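Local coordinates for protein type III restriction-modification enzyme EcoP15I Mod subunit (Escherichia coli, PDB 4ZCF) that methylates one adenine of its asymmetric DNA recognition site from S-adenosylmethionine and, with the Res subunit, takes part in DNA restriction, at residues L207-V210 with C211-I214. Residues are numbered along the deposited sequence; the frame is centred on the assembly and turned at random.
Sequences LKLV and CDEI. With MN (manganese (II) ion), chain G.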
loop_
_atom_site.group_PDB
_atom_site.type_symbol
_atom_site.label_atom_id
_atom_site.label_comp_id
_atom_site.label_asym_id
_atom_site.label_seq_id
_atom_site.Cartn_x
_atom_site.Cartn_y
_atom_site.Cartn_z
ATOM N N LEU A 207 3.435 -0.044 13.227
ATOM C CA LEU A 207 3.332 -0.925 12.058
ATOM C C LEU A 207 2.736 -0.178 10.892
ATOM O O LEU A 207 3.206 -0.329 9.769
ATOM C CB LEU A 207 2.450 -2.129 12.387
ATOM C CG LEU A 207 2.004 -3.043 11.238
ATOM C CD1 LEU A 207 3.207 -3.831 10.593
ATOM C CD2 LEU A 207 0.883 -3.938 11.709
ATOM N N LYS A 208 1.689 0.597 11.148
ATOM C CA LYS A 208 0.983 1.381 10.151
ATOM C C LYS A 208 1.940 2.361 9.510
ATOM O O LYS A 208 1.911 2.510 8.283
ATOM C CB LYS A 208 -0.220 2.120 10.778
ATOM C CG LYS A 208 -1.553 1.413 10.600
ATOM C CD LYS A 208 -2.087 1.453 9.141
ATOM C CE LYS A 208 -2.784 2.737 8.760
ATOM N NZ LYS A 208 -1.816 3.799 8.371
ATOM N N LEU A 209 2.823 2.982 10.333
ATOM C CA LEU A 209 3.863 3.895 9.845
ATOM C C LEU A 209 4.968 3.194 9.043
ATOM O O LEU A 209 5.386 3.738 8.015
ATOM C CB LEU A 209 4.413 4.836 10.943
ATOM C CG LEU A 209 3.407 5.906 11.487
ATOM C CD1 LEU A 209 4.102 6.909 12.350
ATOM C CD2 LEU A 209 2.703 6.654 10.367
ATOM N N VAL A 210 5.375 1.957 9.438
ATOM C CA VAL A 210 6.361 1.166 8.666
ATOM C C VAL A 210 5.768 0.632 7.361
ATOM O O VAL A 210 6.497 0.475 6.383
ATOM C CB VAL A 210 7.123 0.103 9.499
ATOM C CG1 VAL A 210 6.350 -1.192 9.619
ATOM C CG2 VAL A 210 8.504 -0.160 8.926
ATOM N N CYS A 211 4.440 0.392 7.327
ATOM C CA CYS A 211 3.734 -0.069 6.128
ATOM C C CYS A 211 3.628 1.041 5.129
ATOM O O CYS A 211 3.637 0.797 3.918
ATOM C CB CYS A 211 2.364 -0.622 6.480
ATOM S SG CYS A 211 2.390 -2.321 7.067
ATOM N N ASP A 212 3.513 2.273 5.642
ATOM C CA ASP A 212 3.528 3.498 4.855
ATOM C C ASP A 212 4.875 3.577 4.151
ATOM O O ASP A 212 4.902 3.716 2.940
ATOM C CB ASP A 212 3.262 4.724 5.739
ATOM C CG ASP A 212 1.805 4.914 6.175
ATOM O OD1 ASP A 212 0.912 4.283 5.568
ATOM O OD2 ASP A 212 1.554 5.740 7.099
ATOM N N GLU A 213 5.972 3.316 4.876
ATOM C CA GLU A 213 7.333 3.292 4.332
ATOM C C GLU A 213 7.511 2.253 3.230
ATOM O O GLU A 213 7.871 2.626 2.107
ATOM C CB GLU A 213 8.349 3.026 5.472
ATOM C CG GLU A 213 9.364 4.130 5.692
ATOM C CD GLU A 213 10.494 4.100 4.692
ATOM O OE1 GLU A 213 11.174 3.051 4.596
ATOM O OE2 GLU A 213 10.679 5.115 3.980
ATOM N N ILE A 214 7.257 0.949 3.552
ATOM C CA ILE A 214 7.408 -0.201 2.649
ATOM C C ILE A 214 6.406 -0.202 1.480
ATOM O O ILE A 214 6.795 -0.567 0.369
ATOM C CB ILE A 214 7.453 -1.569 3.469
ATOM C CG1 ILE A 214 8.665 -1.634 4.411
ATOM C CG2 ILE A 214 7.357 -2.860 2.612
ATOM C CD1 ILE A 214 8.347 -2.212 5.746
HETATM MN MN MN G . 12.224 6.808 3.406
#
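From Leu207 to Val210, each carbonyl O accepts the N-H four residues on, from Cys211 to Ile214, four successive i to i+4 bonds of a continuous alpha helix; Ile214 N to Val210 O, 3.0 Å, is the straightest, with 174° at the hydrogen. Lys208 and Asp212 pair one turn apart. The lysine chain bends at chi2, chi3 and chi4, curling forward along the helix until NZ stands 3.9 Å from Asp212 OD1, a long salt bridge. Asp212 OD1 has its stronger partner in the hydroxyl of Tyr247, to which Lys208 NZ is also weakly hydrogen-bonded. Asp212 CG lies anti to its carbonyl carbon (chi1 -75°), which directs the carboxylate back over the preceding turn, and OD2 comes 3.6 Å from Leu209 CD2. With an alanine here in place of the aspartate, Tyr247 would probably lose its carboxylate partner and Lys208 its long salt bridge. Apolar contacts recur at the same i to i+4 spacing: Leu207 CD1 meets Cys211 SG at 3.9 Å, while Val210 and Ile214 run side by side, CG2 of the valine 3.8 Å from CD1 of the isoleucine. Glu213 reaches outward instead, and its OE2 binds a manganese ion at 2.4 Å. Within the methylase domain's Rossmann-like fold, Leu207 and Cys211 pack on strands 193-199 and 241-248, Val210 and Ile214 meet Ile178 and Tyr179 of helix 171-188, and Leu209 touches Gln206 of the second Mod subunit.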